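Local coordinates for LPXTG cell wall surface protein (Streptococcus gordonii, PDB 4IGB), which is a surface protein anchored to the cell wall of an oral streptococcus and probably takes part in adhesion, at residues B[174-180]-B[267-273]; B[210-216]-B[238-243]; B[310-314]-B[337-343]; B[407-412]-B[425-431]. All coordinates share one frame; numbering follows the deposited sequence.

Contact 1. Residues B[174-180]-B[267-273]; sequences ADVTAEI and NSMNFGY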
# COMPACT_ATOMS: atom_id res chain seq x y z
N ALA B 174 0.16 -4.01 -18.96
CA ALA B 174 0.93 -4.73 -17.95
C ALA B 174 0.05 -5.13 -16.78
O ALA B 174 -0.59 -4.28 -16.16
CB ALA B 174 2.11 -3.88 -17.46
N ASP B 175 0.03 -6.43 -16.50
CA ASP B 175 -0.72 -7.00 -15.38
C ASP B 175 0.30 -7.33 -14.29
O ASP B 175 1.19 -8.15 -14.48
CB ASP B 175 -1.47 -8.25 -15.87
CG ASP B 175 -2.33 -8.89 -14.81
OD1 ASP B 175 -1.94 -8.90 -13.63
OD2 ASP B 175 -3.42 -9.39 -15.17
N VAL B 176 0.16 -6.69 -13.14
CA VAL B 176 1.22 -6.65 -12.15
C VAL B 176 0.68 -6.87 -10.75
O VAL B 176 -0.42 -6.43 -10.40
CB VAL B 176 1.95 -5.29 -12.17
CG1 VAL B 176 3.20 -5.34 -11.34
CG2 VAL B 176 2.29 -4.85 -13.63
N THR B 177 1.45 -7.56 -9.93
CA THR B 177 1.06 -7.76 -8.55
C THR B 177 2.16 -7.19 -7.66
O THR B 177 3.33 -7.55 -7.80
CB THR B 177 0.84 -9.24 -8.25
OG1 THR B 177 -0.21 -9.73 -9.09
CG2 THR B 177 0.48 -9.48 -6.76
N ALA B 178 1.79 -6.26 -6.79
CA ALA B 178 2.71 -5.70 -5.83
C ALA B 178 2.32 -6.23 -4.47
O ALA B 178 1.14 -6.39 -4.17
CB ALA B 178 2.65 -4.17 -5.84
N GLU B 179 3.32 -6.49 -3.64
CA GLU B 179 3.07 -7.03 -2.32
C GLU B 179 4.16 -6.56 -1.38
O GLU B 179 5.33 -6.54 -1.74
CB GLU B 179 3.04 -8.57 -2.35
CG GLU B 179 2.75 -9.20 -0.99
CD GLU B 179 3.00 -10.70 -0.96
OE1 GLU B 179 2.86 -11.36 -2.00
OE2 GLU B 179 3.34 -11.23 0.11
N ILE B 180 3.75 -6.19 -0.17
CA ILE B 180 4.70 -5.88 0.90
C ILE B 180 4.61 -6.98 1.95
O ILE B 180 3.56 -7.56 2.17
CB ILE B 180 4.42 -4.51 1.54
CG1 ILE B 180 2.93 -4.36 1.88
CG2 ILE B 180 4.85 -3.42 0.58
CD1 ILE B 180 2.59 -3.05 2.65
N ASN B 267 -1.99 -7.09 2.10
CA ASN B 267 -0.66 -6.54 1.86
C ASN B 267 -0.31 -6.58 0.36
O ASN B 267 0.82 -6.32 -0.03
CB ASN B 267 0.38 -7.31 2.67
CG ASN B 267 0.41 -8.81 2.32
OD1 ASN B 267 -0.62 -9.41 2.04
ND2 ASN B 267 1.59 -9.40 2.33
N SER B 268 -1.29 -6.92 -0.48
CA SER B 268 -1.03 -6.93 -1.91
C SER B 268 -2.11 -6.29 -2.77
O SER B 268 -3.24 -6.03 -2.33
CB SER B 268 -0.81 -8.37 -2.41
OG SER B 268 -2.00 -9.10 -2.25
N MET B 269 -1.77 -6.09 -4.03
CA MET B 269 -2.72 -5.56 -5.00
C MET B 269 -2.31 -6.04 -6.38
O MET B 269 -1.14 -5.96 -6.75
CB MET B 269 -2.73 -4.02 -4.95
CG MET B 269 -3.93 -3.38 -5.64
SD MET B 269 -4.12 -1.59 -5.31
CE MET B 269 -3.99 -1.50 -3.53
N ASN B 270 -3.28 -6.56 -7.13
CA ASN B 270 -3.04 -6.93 -8.52
C ASN B 270 -3.60 -5.80 -9.38
O ASN B 270 -4.81 -5.72 -9.60
CB ASN B 270 -3.71 -8.27 -8.84
CG ASN B 270 -3.54 -8.70 -10.29
OD1 ASN B 270 -4.20 -9.63 -10.79
ND2 ASN B 270 -2.66 -8.01 -10.99
N PHE B 271 -2.73 -4.92 -9.83
CA PHE B 271 -3.12 -3.78 -10.65
C PHE B 271 -2.67 -3.98 -12.08
O PHE B 271 -2.03 -4.98 -12.41
CB PHE B 271 -2.55 -2.46 -10.10
CG PHE B 271 -1.04 -2.37 -10.18
CD1 PHE B 271 -0.24 -2.98 -9.22
CD2 PHE B 271 -0.42 -1.68 -11.22
CE1 PHE B 271 1.15 -2.89 -9.29
CE2 PHE B 271 0.97 -1.59 -11.29
CZ PHE B 271 1.76 -2.19 -10.33
N GLY B 272 -3.00 -3.03 -12.93
CA GLY B 272 -2.62 -3.10 -14.32
C GLY B 272 -2.46 -1.68 -14.82
O GLY B 272 -2.89 -0.73 -14.16
N TYR B 273 -1.83 -1.54 -15.97
CA TYR B 273 -1.65 -0.24 -16.60
C TYR B 273 -1.65 -0.48 -18.08
O TYR B 273 -0.99 -1.41 -18.56
CB TYR B 273 -0.31 0.37 -16.19
CG TYR B 273 0.01 1.68 -16.88
CD1 TYR B 273 -0.52 2.89 -16.42
CD2 TYR B 273 0.84 1.72 -18.00
CE1 TYR B 273 -0.23 4.09 -17.05
CE2 TYR B 273 1.15 2.93 -18.63
CZ TYR B 273 0.60 4.11 -18.16
OH TYR B 273 0.90 5.30 -18.78
O HOH W 1 2.58 -12.48 2.42
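Phe271 tucks its CG between its own backbone N and carbonyl carbon (chi1 66°), which lays the ring over Val176, while Asn270 sends its CG away from its N (chi1 178°) and brings its amide to Asp175 on the other face of the sheet. Both pairs belong to an antiparallel ladder, strand 174-180 against strand 268-273, inside the large sheet of the N-terminal domain. Val176 CB stands over the face of the Phe271 ring, 3.9 Å from its centroid, as a CH-pi contact, and Val176 CG1 reaches Phe271 CZ at 3.6 Å. Ala178 CB touches the same ring at its edge. Ile152 of strand 149-153, in the neighbouring sheet, also packs on Phe271.

The opposite face is polar. Asn270 ND2 donates to Asp175 OD1 at 2.9 Å, nearly straight, and to Val176 O at 2.8 Å from above that carbonyl plane, so two acceptors fix the amide. Lys214 bridges the far ends, pairing with Asp175 OD2 and Asn270 OD1. Where the ladder runs out, Asn267 replaces a backbone donor with its side chain: Asn267 O accepts from Ile180 N, and Asn267 ND2 returns a 2.7 Å bond to Ile180 O.

Contact 2. Residues B[210-216]-B[238-243]; sequences TFYVKNY and DRTSWI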
# COMPACT_ATOMS: atom_id res chain seq x y z
N THR B 210 -4.66 4.14 -19.01
CA THR B 210 -5.56 3.47 -18.08
C THR B 210 -4.80 2.76 -16.96
O THR B 210 -3.85 2.01 -17.23
CB THR B 210 -6.37 2.40 -18.83
OG1 THR B 210 -7.05 3.00 -19.94
CG2 THR B 210 -7.38 1.72 -17.90
N PHE B 211 -5.23 3.00 -15.72
CA PHE B 211 -4.79 2.23 -14.55
C PHE B 211 -5.96 1.36 -14.13
O PHE B 211 -7.11 1.82 -14.10
CB PHE B 211 -4.45 3.16 -13.39
CG PHE B 211 -4.04 2.43 -12.12
CD1 PHE B 211 -2.73 1.97 -11.95
CD2 PHE B 211 -4.94 2.23 -11.09
CE1 PHE B 211 -2.35 1.31 -10.77
CE2 PHE B 211 -4.57 1.58 -9.92
CZ PHE B 211 -3.27 1.11 -9.76
N TYR B 212 -5.69 0.09 -13.81
CA TYR B 212 -6.77 -0.75 -13.33
C TYR B 212 -6.40 -1.65 -12.18
O TYR B 212 -5.23 -1.92 -11.93
CB TYR B 212 -7.38 -1.55 -14.47
CG TYR B 212 -6.48 -2.54 -15.17
CD1 TYR B 212 -5.85 -2.21 -16.37
CD2 TYR B 212 -6.30 -3.83 -14.67
CE1 TYR B 212 -5.05 -3.13 -17.03
CE2 TYR B 212 -5.52 -4.75 -15.32
CZ TYR B 212 -4.90 -4.40 -16.50
OH TYR B 212 -4.11 -5.33 -17.15
N VAL B 213 -7.41 -2.11 -11.46
CA VAL B 213 -7.23 -3.06 -10.39
C VAL B 213 -8.14 -4.23 -10.69
O VAL B 213 -9.34 -4.07 -10.83
CB VAL B 213 -7.64 -2.46 -9.05
CG1 VAL B 213 -7.54 -3.49 -7.93
CG2 VAL B 213 -6.79 -1.22 -8.75
N LYS B 214 -7.54 -5.41 -10.84
CA LYS B 214 -8.29 -6.64 -11.04
C LYS B 214 -9.01 -7.04 -9.74
O LYS B 214 -8.50 -6.78 -8.66
CB LYS B 214 -7.36 -7.76 -11.50
CG LYS B 214 -6.96 -7.62 -12.98
CD LYS B 214 -5.76 -8.46 -13.33
CE LYS B 214 -6.00 -9.97 -13.15
NZ LYS B 214 -4.67 -10.70 -13.20
N ASN B 215 -10.20 -7.63 -9.85
CA ASN B 215 -10.92 -8.07 -8.67
C ASN B 215 -11.11 -6.90 -7.69
O ASN B 215 -11.07 -7.05 -6.46
CB ASN B 215 -10.14 -9.22 -8.03
CG ASN B 215 -11.02 -10.18 -7.26
OD1 ASN B 215 -10.53 -10.90 -6.37
ND2 ASN B 215 -12.31 -10.21 -7.58
N TYR B 216 -11.32 -5.73 -8.26
CA TYR B 216 -11.35 -4.47 -7.50
C TYR B 216 -12.19 -4.50 -6.23
O TYR B 216 -11.68 -4.24 -5.14
CB TYR B 216 -11.79 -3.35 -8.43
CG TYR B 216 -12.11 -2.03 -7.77
CD1 TYR B 216 -11.19 -1.40 -6.93
CD2 TYR B 216 -13.31 -1.37 -8.05
CE1 TYR B 216 -11.48 -0.17 -6.35
CE2 TYR B 216 -13.60 -0.14 -7.47
CZ TYR B 216 -12.68 0.46 -6.63
OH TYR B 216 -12.97 1.68 -6.07
N ASP B 238 -14.33 -8.32 -14.17
CA ASP B 238 -13.03 -8.81 -13.70
C ASP B 238 -12.09 -7.73 -13.17
O ASP B 238 -11.03 -8.04 -12.64
CB ASP B 238 -12.31 -9.51 -14.84
CG ASP B 238 -11.95 -8.56 -15.96
OD1 ASP B 238 -12.88 -8.02 -16.60
OD2 ASP B 238 -10.74 -8.33 -16.19
N ARG B 239 -12.46 -6.46 -13.33
CA ARG B 239 -11.52 -5.37 -13.08
C ARG B 239 -12.25 -4.04 -13.14
O ARG B 239 -13.26 -3.90 -13.83
CB ARG B 239 -10.48 -5.34 -14.20
CG ARG B 239 -11.05 -4.71 -15.47
CD ARG B 239 -10.02 -4.56 -16.56
NE ARG B 239 -9.30 -5.80 -16.78
CZ ARG B 239 -8.35 -5.97 -17.69
NH1 ARG B 239 -8.01 -4.97 -18.50
NH2 ARG B 239 -7.74 -7.16 -17.80
N THR B 240 -11.71 -3.05 -12.44
CA THR B 240 -12.20 -1.69 -12.56
C THR B 240 -11.06 -0.82 -13.07
O THR B 240 -9.93 -0.95 -12.60
CB THR B 240 -12.74 -1.19 -11.20
OG1 THR B 240 -13.90 -1.96 -10.86
CG2 THR B 240 -13.12 0.28 -11.24
N SER B 241 -11.34 0.03 -14.04
CA SER B 241 -10.31 0.84 -14.68
C SER B 241 -10.55 2.31 -14.45
O SER B 241 -11.70 2.75 -14.37
CB SER B 241 -10.29 0.59 -16.19
OG SER B 241 -9.89 -0.74 -16.49
N TRP B 242 -9.47 3.08 -14.36
CA TRP B 242 -9.57 4.52 -14.30
C TRP B 242 -8.95 5.11 -15.55
O TRP B 242 -7.76 4.92 -15.81
CB TRP B 242 -8.92 5.05 -13.01
CG TRP B 242 -9.77 4.70 -11.84
CD1 TRP B 242 -10.79 5.45 -11.31
CD2 TRP B 242 -9.73 3.49 -11.07
NE1 TRP B 242 -11.36 4.79 -10.25
CE2 TRP B 242 -10.73 3.59 -10.08
CE3 TRP B 242 -8.93 2.34 -11.11
CZ2 TRP B 242 -10.95 2.59 -9.14
CZ3 TRP B 242 -9.15 1.34 -10.16
CH2 TRP B 242 -10.15 1.48 -9.20
N ILE B 243 -9.77 5.79 -16.34
CA ILE B 243 -9.40 6.11 -17.71
C ILE B 243 -9.24 7.61 -17.92
O ILE B 243 -10.08 8.38 -17.48
CB ILE B 243 -10.43 5.54 -18.69
CG1 ILE B 243 -10.54 4.02 -18.49
CG2 ILE B 243 -10.05 5.88 -20.14
CD1 ILE B 243 -11.78 3.38 -19.08
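Trp242 and Tyr216 meet edge to face beside an antiparallel ladder, strand 210-214 against 239-243, near the end of the eight-stranded sheet of the N-terminal domain. Four backbone bonds tie Phe211 to Trp242 and Val213 to Thr240. A type II turn from Val213 to Tyr216 then swings the chain out of the sheet, and Asn215 N still reaches Asp238 O.

Trp242 holds its CG beside its backbone N, and the indole lies alongside the first strand. Its six-membered ring presents an edge to the Tyr216 face, with the planes perpendicular and Trp242 CH2 3.6 Å from Tyr216 CE1. Along the same indole edge comes Val213 CG2, 3.8 Å from Trp242 CZ3. Trp242 CE3 in turn lies at the edge of the Phe211 ring, 4.0 Å from Phe211 CD2. Thr240 CG2 sits over one indole face. Gln233 takes the indole N-H, and Glu16 holds the Tyr216 hydroxyl.

On the other side of the sheet, Tyr212 and Arg239 both put CG between backbone N and carbonyl carbon (chi1 63° and 77°). A further bend at chi3 in Arg239 lays its guanidinium flat on the phenol, planes 10° apart and centres 4.1 Å apart, a cation-pi stack. Both ends of the pair have a further partner: Tyr212 OH bonds to Asp173, and Arg239 NE is held by the preceding residue, through Asp238 OD2 at 3.0 Å, in a salt bridge. Within the stack, Arg239 NH1 approaches Tyr212 CZ at 3.7 Å, over the ring and displaced toward its rim.

Contact 3. Residues B[310-314]-B[337-343]; sequences DVTYK and QKFDERL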
# COMPACT_ATOMS: atom_id res chain seq x y z
N ASP B 310 -2.08 -8.21 41.65
CA ASP B 310 -2.51 -7.22 40.67
C ASP B 310 -1.47 -7.02 39.58
O ASP B 310 -0.26 -6.99 39.84
CB ASP B 310 -2.77 -5.87 41.34
CG ASP B 310 -4.05 -5.87 42.14
OD1 ASP B 310 -4.87 -6.79 41.95
OD2 ASP B 310 -4.23 -4.93 42.94
N VAL B 311 -1.93 -6.90 38.35
CA VAL B 311 -1.08 -6.39 37.29
C VAL B 311 -1.95 -5.47 36.43
O VAL B 311 -3.06 -5.84 36.03
CB VAL B 311 -0.37 -7.49 36.46
CG1 VAL B 311 -0.16 -8.76 37.30
CG2 VAL B 311 -1.13 -7.81 35.20
N THR B 312 -1.46 -4.26 36.21
CA THR B 312 -2.25 -3.22 35.59
C THR B 312 -1.57 -2.76 34.32
O THR B 312 -0.39 -2.42 34.33
CB THR B 312 -2.38 -2.02 36.55
OG1 THR B 312 -2.90 -2.48 37.80
CG2 THR B 312 -3.32 -0.97 35.97
N TYR B 313 -2.33 -2.74 33.23
CA TYR B 313 -1.81 -2.33 31.94
C TYR B 313 -2.34 -0.96 31.54
O TYR B 313 -3.54 -0.72 31.57
CB TYR B 313 -2.18 -3.37 30.87
CG TYR B 313 -1.55 -4.74 31.09
CD1 TYR B 313 -0.19 -4.94 30.86
CD2 TYR B 313 -2.31 -5.82 31.51
CE1 TYR B 313 0.40 -6.19 31.05
CE2 TYR B 313 -1.73 -7.08 31.70
CZ TYR B 313 -0.38 -7.26 31.47
OH TYR B 313 0.21 -8.49 31.66
N LYS B 314 -1.43 -0.06 31.17
CA LYS B 314 -1.83 1.24 30.67
C LYS B 314 -1.44 1.32 29.21
O LYS B 314 -0.26 1.19 28.86
CB LYS B 314 -1.14 2.36 31.45
CG LYS B 314 -1.63 3.77 31.09
CD LYS B 314 -0.88 4.83 31.92
CE LYS B 314 -1.30 6.25 31.55
NZ LYS B 314 -0.42 7.28 32.20
N GLN B 337 -7.10 -6.35 23.44
CA GLN B 337 -6.18 -6.90 24.43
C GLN B 337 -6.34 -8.41 24.47
O GLN B 337 -7.42 -8.94 24.19
CB GLN B 337 -6.50 -6.35 25.82
CG GLN B 337 -5.49 -5.38 26.38
CD GLN B 337 -4.13 -5.99 26.70
OE1 GLN B 337 -3.81 -7.11 26.30
NE2 GLN B 337 -3.31 -5.23 27.44
N LYS B 338 -5.28 -9.11 24.83
CA LYS B 338 -5.42 -10.53 25.14
C LYS B 338 -4.50 -10.85 26.29
O LYS B 338 -3.30 -10.58 26.23
CB LYS B 338 -5.12 -11.41 23.92
CG LYS B 338 -5.36 -12.89 24.19
CD LYS B 338 -5.06 -13.75 22.95
CE LYS B 338 -5.22 -15.23 23.25
NZ LYS B 338 -4.47 -16.06 22.26
N PHE B 339 -5.06 -11.40 27.35
CA PHE B 339 -4.29 -11.57 28.57
C PHE B 339 -3.75 -12.96 28.75
O PHE B 339 -4.46 -13.95 28.53
CB PHE B 339 -5.15 -11.19 29.77
CG PHE B 339 -5.59 -9.74 29.76
CD1 PHE B 339 -4.67 -8.73 30.02
CD2 PHE B 339 -6.90 -9.40 29.47
CE1 PHE B 339 -5.07 -7.40 30.01
CE2 PHE B 339 -7.30 -8.08 29.46
CZ PHE B 339 -6.38 -7.08 29.73
N ASP B 340 -2.49 -13.04 29.17
CA ASP B 340 -1.90 -14.32 29.55
C ASP B 340 -2.89 -15.09 30.43
O ASP B 340 -3.56 -14.51 31.29
CB ASP B 340 -0.58 -14.06 30.29
CG ASP B 340 0.19 -15.33 30.58
OD1 ASP B 340 1.35 -15.46 30.11
OD2 ASP B 340 -0.34 -16.20 31.30
N GLU B 341 -2.98 -16.40 30.21
CA GLU B 341 -3.94 -17.26 30.90
C GLU B 341 -3.78 -17.27 32.42
O GLU B 341 -4.70 -17.65 33.15
CB GLU B 341 -3.88 -18.70 30.36
CG GLU B 341 -4.60 -18.82 29.02
CD GLU B 341 -4.28 -20.11 28.28
OE1 GLU B 341 -3.42 -20.88 28.75
OE2 GLU B 341 -4.90 -20.33 27.21
N ARG B 342 -2.61 -16.84 32.89
CA ARG B 342 -2.35 -16.76 34.33
C ARG B 342 -2.96 -15.51 34.96
O ARG B 342 -2.78 -15.26 36.16
CB ARG B 342 -0.85 -16.83 34.59
CG ARG B 342 -0.25 -18.18 34.23
CD ARG B 342 1.25 -18.12 34.20
NE ARG B 342 1.76 -17.37 33.06
CZ ARG B 342 3.05 -17.25 32.79
NH1 ARG B 342 3.94 -17.82 33.59
NH2 ARG B 342 3.46 -16.57 31.73
N LEU B 343 -3.67 -14.73 34.15
CA LEU B 343 -4.30 -13.50 34.61
C LEU B 343 -5.82 -13.57 34.49
O LEU B 343 -6.34 -14.10 33.50
CB LEU B 343 -3.81 -12.30 33.81
CG LEU B 343 -2.36 -11.83 33.91
CD1 LEU B 343 -2.15 -10.65 32.95
CD2 LEU B 343 -1.98 -11.45 35.35
O HOH W 2 -0.88 -10.64 29.55
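Tyr313 reaches from strand 310-317 into the core of the N2 domain, an adhesin-type beta domain, and meets Phe339 and Leu343, on the segment that runs from strand 333-338 into a turn. No direct hydrogen bond joins the two segments; their backbones stay well apart and side chains bridge the gap.

The aromatic part is Tyr313 with Phe339. Their planes are 30° apart, but the rings are slid past each other with little overlap, and the touch falls between Tyr313 CD2 and Phe339 CE1 at 3.5 Å. Tyr313 comes in with CG anti to its carbonyl carbon (chi1 -65°), which carries the phenol toward Leu343.

Aliphatic contacts lie beyond it. Leu343 CD1 is in the plane of the Tyr313 ring, at its edge, 3.4 Å from Tyr313 OH. Its other methyl, Leu343 CD2, packs on Val311 CG2 at 3.7 Å. Ile409 of strand 409-417 also rests against Tyr313.

The polar links are indirect. A water lies 3.2 Å from Tyr313 OH and accepts from Asp340 N, tying the buried phenol to the turn. The Gln337 amide passes beside Tyr313 CB, its NE2 bonded to Asn411.

Ionic and backbone bonds brace the turn itself. Asp340 to Leu343 form a type I turn, and Arg342 grips the Asp340 carboxylate side-on: Arg342 NH2 meets Asp340 OD1 at 2.9 Å, and NE meets OD2, both with the acceptor in the guanidinium plane. Asp340 OD2 also closes an Asx turn, accepting Arg342 N at 2.8 Å on its anti lone pair.

Contact 4. Residues B[407-412]-B[425-431]; sequences EKIDNT and NQVSTAL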
# COMPACT_ATOMS: atom_id res chain seq x y z
N GLU B 407 7.43 -18.48 31.46
CA GLU B 407 7.91 -17.84 32.68
C GLU B 407 7.22 -16.51 32.85
O GLU B 407 6.13 -16.44 33.43
CB GLU B 407 9.43 -17.62 32.66
CG GLU B 407 10.03 -17.17 34.00
CD GLU B 407 9.72 -15.71 34.37
OE1 GLU B 407 10.56 -14.82 34.12
OE2 GLU B 407 8.63 -15.45 34.92
N LYS B 408 7.85 -15.45 32.33
CA LYS B 408 7.37 -14.08 32.50
C LYS B 408 6.00 -13.91 31.85
O LYS B 408 5.65 -14.63 30.93
CB LYS B 408 8.37 -13.10 31.88
CG LYS B 408 8.59 -13.34 30.40
CD LYS B 408 9.80 -12.60 29.86
CE LYS B 408 10.04 -12.95 28.38
NZ LYS B 408 9.96 -11.76 27.47
N ILE B 409 5.22 -12.97 32.36
CA ILE B 409 3.94 -12.70 31.74
C ILE B 409 4.14 -11.57 30.76
O ILE B 409 4.53 -10.47 31.15
CB ILE B 409 2.86 -12.34 32.76
CG1 ILE B 409 2.61 -13.51 33.71
CG2 ILE B 409 1.57 -11.95 32.05
CD1 ILE B 409 1.86 -13.12 34.97
N ASP B 410 3.88 -11.86 29.48
CA ASP B 410 3.99 -10.89 28.40
C ASP B 410 2.63 -10.29 28.07
O ASP B 410 1.59 -10.88 28.36
CB ASP B 410 4.56 -11.55 27.14
CG ASP B 410 6.01 -11.94 27.30
OD1 ASP B 410 6.73 -11.25 28.05
OD2 ASP B 410 6.44 -12.93 26.67
N ASN B 411 2.64 -9.12 27.44
CA ASN B 411 1.41 -8.51 26.98
C ASN B 411 1.66 -7.56 25.80
O ASN B 411 2.69 -6.88 25.73
CB ASN B 411 0.71 -7.80 28.14
CG ASN B 411 -0.63 -7.23 27.75
OD1 ASN B 411 -0.77 -6.02 27.57
ND2 ASN B 411 -1.63 -8.10 27.60
N THR B 412 0.71 -7.54 24.87
CA THR B 412 0.75 -6.66 23.71
C THR B 412 -0.68 -6.24 23.42
O THR B 412 -1.61 -7.04 23.56
CB THR B 412 1.37 -7.38 22.47
OG1 THR B 412 2.77 -7.58 22.70
CG2 THR B 412 1.21 -6.55 21.18
N ASN B 425 4.20 -1.78 21.74
CA ASN B 425 5.38 -2.48 22.21
C ASN B 425 4.91 -3.60 23.11
O ASN B 425 3.81 -3.51 23.69
CB ASN B 425 6.26 -1.54 23.02
CG ASN B 425 5.49 -0.88 24.15
OD1 ASN B 425 4.59 -0.08 23.91
ND2 ASN B 425 5.81 -1.25 25.38
N GLN B 426 5.72 -4.65 23.24
CA GLN B 426 5.44 -5.71 24.19
C GLN B 426 6.01 -5.38 25.57
O GLN B 426 7.10 -4.81 25.68
CB GLN B 426 6.01 -7.04 23.69
CG GLN B 426 5.67 -8.22 24.59
CD GLN B 426 6.37 -9.49 24.18
OE1 GLN B 426 5.76 -10.40 23.61
NE2 GLN B 426 7.67 -9.56 24.46
N VAL B 427 5.29 -5.74 26.63
CA VAL B 427 5.80 -5.52 27.99
C VAL B 427 5.89 -6.83 28.73
O VAL B 427 5.34 -7.84 28.30
CB VAL B 427 4.93 -4.55 28.83
CG1 VAL B 427 4.92 -3.15 28.21
CG2 VAL B 427 3.51 -5.10 29.02
N SER B 428 6.58 -6.81 29.86
CA SER B 428 6.83 -8.03 30.59
C SER B 428 6.73 -7.85 32.10
O SER B 428 7.25 -6.89 32.65
CB SER B 428 8.21 -8.59 30.24
OG SER B 428 8.10 -9.65 29.32
N THR B 429 6.06 -8.79 32.74
CA THR B 429 6.11 -8.89 34.19
C THR B 429 6.81 -10.18 34.60
O THR B 429 6.32 -11.28 34.33
CB THR B 429 4.70 -8.82 34.79
OG1 THR B 429 4.10 -7.57 34.42
CG2 THR B 429 4.77 -8.95 36.31
N ALA B 430 7.97 -10.03 35.24
CA ALA B 430 8.76 -11.17 35.68
C ALA B 430 8.13 -11.85 36.89
O ALA B 430 7.54 -11.19 37.74
CB ALA B 430 10.18 -10.73 36.01
N LEU B 431 8.27 -13.17 36.96
CA LEU B 431 7.72 -13.94 38.07
C LEU B 431 8.79 -14.26 39.11
O LEU B 431 9.89 -14.68 38.76
CB LEU B 431 7.07 -15.23 37.56
CG LEU B 431 5.75 -15.07 36.81
CD1 LEU B 431 5.03 -16.40 36.71
CD2 LEU B 431 4.88 -14.03 37.48
O HOH W 3 2.70 -8.23 32.10
O HOH W 4 2.94 -10.19 23.94
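An antiparallel pair near the C-terminal end of the N2 domain, strand 409-411 against strand 427-431, brings Ile409 opposite Thr429 and Asn411 opposite Val427, each as a hydrogen-bonded pair, with Thr429 N donating to Ile409 O at 2.8 Å. A water bound to Ile409 O also touches Thr429 OG1, which also bonds to Pro300 O.

On the face shared by Ile409 and Asn411 the contact is largely apolar: Ile409 CD1 meets Leu431 CD2 at 4.0 Å, and Asn411 CB lies beside Val427 CG2. Tyr313 packs on Ile409, Asn411 and Val427, while the Asn411 amide is held by Gln337.

The reverse face carries the charges. Asp410 OD1 lies 2.5 Å from Ser428 OG, and Lys408 NZ makes a weak salt bridge to Asp410 OD1 and a weak bond to Ser428 OG. The Gln426 amide, at the end of an extended chain with CG anti to its N (chi1 -176°), stacks on the Asp410 carboxylate with planes 13° apart. A water joins Gln426 OE1 to Thr412 OG1. Past the paired residues, Leu431 N finds Glu407 OE2 at 3.1 Å, although Glu407 is poorly ordered.

The backbone bonds therefore set the register, whereas the Lys408 contacts to Asp410 and Ser428 are long and weak, at a partly exposed surface, where the lysine would probably favour the charged form of the carboxylate.

The four contacts form two pairs, one in each domain. Contacts 1 and 2 share the eight-stranded sheet, with contact 2 nested in the chain loop closed by contact 1 and their centres 11 Å apart; Gly272 N probably donates to Tyr212 O at 2.7 Å where strands 268-274 and 210-214 adjoin. Contacts 3 and 4, with centres 9 Å apart, follow in series in the N2 domain, and Arg342 NH1 probably bonds to Glu407 O at 2.6 Å between them. Contacts 1 and 4 stay about 19 Å apart at their nearest atoms. The sodium ion, bound by Asp198, Asp200 and Thr248, lies about 10 Å from the Tyr273 side chain of contact 1.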